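Local structure of DNA double-strand break repair nuclease NurA (Sulfolobus solfataricus, 2YGK) at residues E225-I233 with V278-D288. The protein is a manganese-dependent nuclease that, together with the HerA helicase, trims DNA ends during repair of double-strand breaks. Residues are numbered along the deposited sequence; the frame is centred on the assembly and turned at random.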
ATOM      1  N   GLU A 225       0.225  15.641  28.900  1.00 51.51           N
ATOM      2  CA  GLU A 225       1.230  16.528  28.315  1.00 52.27           C
ATOM      3  C   GLU A 225       2.621  16.198  28.792  1.00 50.03           C
ATOM      4  O   GLU A 225       3.564  16.288  28.012  1.00 48.26           O
ATOM      5  CB  GLU A 225       0.932  18.007  28.631  1.00 55.30           C
ATOM      6  CG  GLU A 225       1.695  19.067  27.744  1.00 60.69           C
ATOM      7  CD  GLU A 225       2.930  19.741  28.424  1.00 66.93           C
ATOM      8  OE1 GLU A 225       2.785  20.315  29.527  1.00 71.36           O
ATOM      9  OE2 GLU A 225       4.048  19.728  27.838  1.00 70.86           O
ATOM     10  N   LYS A 226       2.744  15.835  30.069  1.00 49.52           N
ATOM     11  CA  LYS A 226       4.041  15.799  30.731  1.00 49.16           C
ATOM     12  C   LYS A 226       4.811  14.501  30.459  1.00 47.33           C
ATOM     13  O   LYS A 226       4.232  13.431  30.192  1.00 46.39           O
ATOM     14  CB  LYS A 226       3.889  16.015  32.232  1.00 50.71           C
ATOM     15  CG  LYS A 226       3.577  17.454  32.654  1.00 54.18           C
ATOM     16  CD  LYS A 226       4.861  18.187  32.968  1.00 57.13           C
ATOM     17  CE  LYS A 226       4.699  19.707  33.118  1.00 61.48           C
ATOM     18  NZ  LYS A 226       5.907  20.319  33.857  1.00 62.59           N
ATOM     19  N   ARG A 227       6.136  14.607  30.511  1.00 46.23           N
ATOM     20  CA  ARG A 227       7.008  13.437  30.401  1.00 44.25           C
ATOM     21  C   ARG A 227       6.590  12.326  31.381  1.00 42.69           C
ATOM     22  O   ARG A 227       6.331  12.588  32.546  1.00 42.97           O
ATOM     23  CB  ARG A 227       8.446  13.866  30.666  1.00 44.50           C
ATOM     24  CG  ARG A 227       9.468  12.739  30.769  1.00 45.77           C
ATOM     25  CD  ARG A 227      10.846  13.328  31.138  1.00 47.40           C
ATOM     26  NE  ARG A 227      11.978  12.429  30.878  1.00 45.70           N
ATOM     27  CZ  ARG A 227      12.612  11.707  31.805  1.00 48.60           C
ATOM     28  NH1 ARG A 227      12.210  11.707  33.071  1.00 50.26           N
ATOM     29  NH2 ARG A 227      13.655  10.952  31.464  1.00 49.32           N
ATOM     30  N   GLY A 228       6.524  11.095  30.898  1.00 40.34           N
ATOM     31  CA  GLY A 228       6.087   9.995  31.726  1.00 40.00           C
ATOM     32  C   GLY A 228       5.931   8.629  31.065  1.00 38.67           C
ATOM     33  O   GLY A 228       6.517   8.335  30.047  1.00 36.92           O
ATOM     34  N   PHE A 229       5.147   7.775  31.705  1.00 39.70           N
ATOM     35  CA  PHE A 229       4.991   6.408  31.282  1.00 39.72           C
ATOM     36  C   PHE A 229       3.680   5.853  31.711  1.00 41.50           C
ATOM     37  O   PHE A 229       3.069   6.321  32.638  1.00 43.13           O
ATOM     38  CB  PHE A 229       6.121   5.542  31.815  1.00 39.62           C
ATOM     39  CG  PHE A 229       6.155   5.437  33.282  1.00 40.59           C
ATOM     40  CD1 PHE A 229       6.776   6.425  34.051  1.00 42.91           C
ATOM     41  CD2 PHE A 229       5.580   4.357  33.925  1.00 42.44           C
ATOM     42  CE1 PHE A 229       6.815   6.326  35.454  1.00 43.52           C
ATOM     43  CE2 PHE A 229       5.609   4.251  35.322  1.00 42.58           C
ATOM     44  CZ  PHE A 229       6.227   5.231  36.082  1.00 42.72           C
ATOM     45  N   SER A 230       3.220   4.844  31.005  1.00 43.18           N
ATOM     46  CA  SER A 230       1.894   4.312  31.268  1.00 45.44           C
ATOM     47  C   SER A 230       1.958   3.116  32.172  1.00 47.72           C
ATOM     48  O   SER A 230       3.011   2.522  32.362  1.00 47.63           O
ATOM     49  CB  SER A 230       1.305   3.830  29.959  1.00 45.42           C
ATOM     50  OG  SER A 230       1.959   2.650  29.535  1.00 42.49           O
ATOM     51  N   LYS A 231       0.803   2.712  32.669  1.00 50.91           N
ATOM     52  CA  LYS A 231       0.645   1.372  33.166  1.00 53.32           C
ATOM     53  C   LYS A 231       1.324   0.381  32.197  1.00 53.35           C
ATOM     54  O   LYS A 231       1.268   0.531  30.964  1.00 51.66           O
ATOM     55  CB  LYS A 231      -0.829   1.053  33.322  1.00 55.64           C
ATOM     56  CG  LYS A 231      -1.110  -0.406  33.595  1.00 60.20           C
ATOM     57  CD  LYS A 231      -2.467  -0.617  34.287  1.00 67.48           C
ATOM     58  CE  LYS A 231      -2.480  -1.957  35.040  1.00 71.77           C
ATOM     59  NZ  LYS A 231      -3.816  -2.599  35.151  1.00 75.80           N
ATOM     60  N   LEU A 232       1.974  -0.614  32.793  1.00 55.22           N
ATOM     61  CA  LEU A 232       2.690  -1.656  32.090  1.00 56.07           C
ATOM     62  C   LEU A 232       1.706  -2.707  31.711  1.00 58.22           C
ATOM     63  O   LEU A 232       0.828  -3.016  32.469  1.00 60.12           O
ATOM     64  CB  LEU A 232       3.787  -2.261  32.974  1.00 56.75           C
ATOM     65  CG  LEU A 232       5.050  -1.382  33.068  1.00 57.23           C
ATOM     66  CD1 LEU A 232       4.732   0.102  33.389  1.00 56.92           C
ATOM     67  CD2 LEU A 232       6.038  -1.928  34.123  1.00 59.89           C
ATOM     68  N   ILE A 233       1.857  -3.230  30.510  1.00 59.14           N
ATOM     69  CA  ILE A 233       0.979  -4.225  29.969  1.00 61.79           C
ATOM     70  C   ILE A 233       1.852  -5.421  29.721  1.00 63.57           C
ATOM     71  O   ILE A 233       2.969  -5.270  29.218  1.00 62.01           O
ATOM     72  CB  ILE A 233       0.410  -3.797  28.615  1.00 61.03           C
ATOM     73  CG1 ILE A 233      -0.172  -2.385  28.679  1.00 61.06           C
ATOM     74  CG2 ILE A 233      -0.614  -4.793  28.135  1.00 62.73           C
ATOM     75  CD1 ILE A 233      -0.853  -1.954  27.382  1.00 62.36           C
ATOM     76  N   VAL A 278       9.496  -6.352  33.757  1.00 70.41           N
ATOM     77  CA  VAL A 278      10.054  -5.035  33.888  1.00 68.04           C
ATOM     78  C   VAL A 278       9.210  -4.328  34.920  1.00 67.22           C
ATOM     79  O   VAL A 278       8.033  -4.600  35.023  1.00 67.72           O
ATOM     80  CB  VAL A 278       9.991  -4.348  32.521  1.00 65.92           C
ATOM     81  CG1 VAL A 278       9.779  -2.873  32.652  1.00 64.62           C
ATOM     82  CG2 VAL A 278      11.242  -4.681  31.727  1.00 65.69           C
ATOM     83  N   ASP A 279       9.803  -3.445  35.702  1.00 66.13           N
ATOM     84  CA  ASP A 279       9.044  -2.754  36.761  1.00 66.17           C
ATOM     85  C   ASP A 279       9.159  -1.222  36.636  1.00 63.78           C
ATOM     86  O   ASP A 279       9.755  -0.717  35.682  1.00 62.66           O
ATOM     87  CB  ASP A 279       9.497  -3.253  38.121  1.00 67.75           C
ATOM     88  CG  ASP A 279      10.925  -2.903  38.413  1.00 68.07           C
ATOM     89  OD1 ASP A 279      11.464  -1.966  37.785  1.00 64.57           O
ATOM     90  OD2 ASP A 279      11.517  -3.568  39.286  1.00 72.00           O
ATOM     91  N   GLU A 280       8.550  -0.478  37.548  1.00 63.28           N
ATOM     92  CA  GLU A 280       8.656   0.970  37.476  1.00 61.82           C
ATOM     93  C   GLU A 280      10.120   1.393  37.426  1.00 60.77           C
ATOM     94  O   GLU A 280      10.505   2.178  36.588  1.00 59.65           O
ATOM     95  CB  GLU A 280       7.982   1.662  38.657  1.00 62.67           C
ATOM     96  CG  GLU A 280       6.483   1.736  38.548  1.00 64.40           C
ATOM     97  CD  GLU A 280       5.864   2.922  39.294  1.00 64.83           C
ATOM     98  OE1 GLU A 280       6.576   3.644  40.026  1.00 63.97           O
ATOM     99  OE2 GLU A 280       4.646   3.134  39.109  1.00 66.17           O
ATOM    100  N   LYS A 281      10.935   0.885  38.335  1.00 61.32           N
ATOM    101  CA  LYS A 281      12.314   1.328  38.403  1.00 60.96           C
ATOM    102  C   LYS A 281      13.004   1.136  37.047  1.00 58.40           C
ATOM    103  O   LYS A 281      13.675   2.050  36.550  1.00 58.10           O
ATOM    104  CB  LYS A 281      13.059   0.545  39.470  1.00 63.31           C
ATOM    105  CG  LYS A 281      14.453   1.031  39.757  1.00 66.01           C
ATOM    106  CD  LYS A 281      15.095   0.087  40.769  1.00 71.50           C
ATOM    107  CE  LYS A 281      16.396   0.624  41.307  1.00 73.22           C
ATOM    108  NZ  LYS A 281      16.963  -0.349  42.238  1.00 76.39           N
ATOM    109  N   ILE A 282      12.846  -0.046  36.455  1.00 56.29           N
ATOM    110  CA  ILE A 282      13.466  -0.315  35.161  1.00 54.01           C
ATOM    111  C   ILE A 282      12.954   0.677  34.119  1.00 51.14           C
ATOM    112  O   ILE A 282      13.761   1.302  33.423  1.00 50.88           O
ATOM    113  CB  ILE A 282      13.302  -1.795  34.715  1.00 54.38           C
ATOM    114  CG1 ILE A 282      14.153  -2.709  35.633  1.00 56.61           C
ATOM    115  CG2 ILE A 282      13.751  -1.957  33.284  1.00 52.69           C
ATOM    116  CD1 ILE A 282      13.617  -4.121  35.893  1.00 56.36           C
ATOM    117  N   VAL A 283      11.638   0.844  34.040  1.00 48.98           N
ATOM    118  CA  VAL A 283      11.034   1.803  33.124  1.00 46.66           C
ATOM    119  C   VAL A 283      11.623   3.214  33.251  1.00 45.80           C
ATOM    120  O   VAL A 283      11.941   3.831  32.216  1.00 45.11           O
ATOM    121  CB  VAL A 283       9.507   1.875  33.328  1.00 47.00           C
ATOM    122  CG1 VAL A 283       8.952   3.201  32.883  1.00 45.27           C
ATOM    123  CG2 VAL A 283       8.839   0.748  32.587  1.00 47.09           C
ATOM    124  N   LYS A 284      11.757   3.717  34.489  1.00 45.16           N
ATOM    125  CA  LYS A 284      12.341   5.035  34.747  1.00 44.73           C
ATOM    126  C   LYS A 284      13.841   5.084  34.388  1.00 45.00           C
ATOM    127  O   LYS A 284      14.352   6.120  33.898  1.00 44.67           O
ATOM    128  CB  LYS A 284      12.180   5.443  36.216  1.00 46.19           C
ATOM    129  CG  LYS A 284      10.813   5.948  36.635  1.00 45.99           C
ATOM    130  CD  LYS A 284      10.673   5.977  38.146  1.00 48.00           C
ATOM    131  CE  LYS A 284       9.270   6.413  38.604  1.00 49.25           C
ATOM    132  NZ  LYS A 284       9.019   6.183  40.049  1.00 50.21           N
ATOM    133  N   GLU A 285      14.553   3.986  34.631  1.00 45.37           N
ATOM    134  CA  GLU A 285      15.954   3.905  34.182  1.00 45.82           C
ATOM    135  C   GLU A 285      16.022   3.941  32.649  1.00 43.73           C
ATOM    136  O   GLU A 285      16.888   4.604  32.088  1.00 42.95           O
ATOM    137  CB  GLU A 285      16.651   2.640  34.704  1.00 47.62           C
ATOM    138  CG  GLU A 285      16.868   2.604  36.231  1.00 51.26           C
ATOM    139  CD  GLU A 285      17.513   1.291  36.705  1.00 56.98           C
ATOM    140  OE1 GLU A 285      17.977   0.479  35.841  1.00 60.96           O
ATOM    141  OE2 GLU A 285      17.567   1.075  37.939  1.00 58.93           O
ATOM    142  N   ILE A 286      15.106   3.235  31.978  1.00 42.11           N
ATOM    143  CA  ILE A 286      15.121   3.197  30.519  1.00 40.84           C
ATOM    144  C   ILE A 286      14.756   4.567  29.932  1.00 40.15           C
ATOM    145  O   ILE A 286      15.320   4.973  28.917  1.00 40.10           O
ATOM    146  CB  ILE A 286      14.162   2.120  29.942  1.00 40.95           C
ATOM    147  CG1 ILE A 286      14.723   0.707  30.159  1.00 41.90           C
ATOM    148  CG2 ILE A 286      13.905   2.332  28.444  1.00 36.81           C
ATOM    149  CD1 ILE A 286      13.691  -0.384  29.825  1.00 40.98           C
HETATM  150  N   MSE A 287      13.816   5.271  30.557  1.00 39.38           N
HETATM  151  CA  MSE A 287      13.485   6.609  30.111  1.00 38.78           C
HETATM  152  C   MSE A 287      14.676   7.549  30.266  1.00 39.78           C
HETATM  153  O   MSE A 287      14.994   8.316  29.383  1.00 39.38           O
HETATM  154  CB  MSE A 287      12.317   7.156  30.929  1.00 38.97           C
HETATM  155  CG  MSE A 287      11.012   6.502  30.593  1.00 38.10           C
HETATM  156 SE   MSE A 287       9.543   7.209  31.613  1.00 40.38          SE
HETATM  157  CE  MSE A 287       9.578   9.103  31.198  1.00 37.56           C
ATOM    158  N   ASP A 288      15.313   7.489  31.426  1.00 41.91           N
ATOM    159  CA  ASP A 288      16.388   8.417  31.790  1.00 43.18           C
ATOM    160  C   ASP A 288      17.545   8.269  30.851  1.00 43.29           C
ATOM    161  O   ASP A 288      18.062   9.250  30.337  1.00 44.30           O
ATOM    162  CB  ASP A 288      16.832   8.157  33.222  1.00 44.51           C
ATOM    163  CG  ASP A 288      15.905   8.788  34.251  1.00 46.47           C
ATOM    164  OD1 ASP A 288      14.983   9.527  33.823  1.00 48.53           O
ATOM    165  OD2 ASP A 288      16.094   8.539  35.484  1.00 47.23           O
TER
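Phe229 lies against Val283, Met287 and the flank of helix 280-291, joining that helix to strand 228-236, next to the outermost strand 39-41 in the mixed sheet of the NurA domain, a member of the RNase H clan. Methyl CG1 of Val283 sits over one face of the Phe229 ring, offset toward the rim and 3.9 Å from its centroid, a CH-pi contact. With chi1 at 64°, CG of Phe229 stands between the backbone N and the carbonyl carbon, which sets the ring where its face meets this methyl. Met287, a selenomethionine here, adds an oblique Met-aromatic contact, SE lying 3.8 Å from CD1 of Phe229. A bend at chi3 (57°) lays Met287 CE against Gly228, 3.4 Å from Gly228 O, and over the centre of one face of the Arg227 guanidinium. In the plane of that group, NH2 of Arg227 makes a nearly straight hydrogen bond (170°), part of a salt bridge, to the anti lone pair of Asp288 OD1, 3.1 Å away. Arg227 is also held by the carbonyls of Leu263 and Tyr42, and Asp288 OD2 by Tyr42 OH. A methionine in place of Arg227 would probably leave Asp288 OD1 without its cationic mate and these carbonyls without their guanidinium donors.

Toward the start of the helix, CD2 of Leu232 still reaches 3.5 Å from Val278 O, but the solvent side is looser: Glu280 and Lys284, paired over 3.5 Å from Glu280 OE1 to Lys284 NZ, skirt the far end of the Phe229 ring, and exposed Asp279 turns away from the strand as N-cap, accepting from Ile282 N. The contact, away from the manganese site, thus combines an apolar centre with a buried arginine whose charge is probably offset by Asp288 and whose flat group is kept from turning by several acceptors.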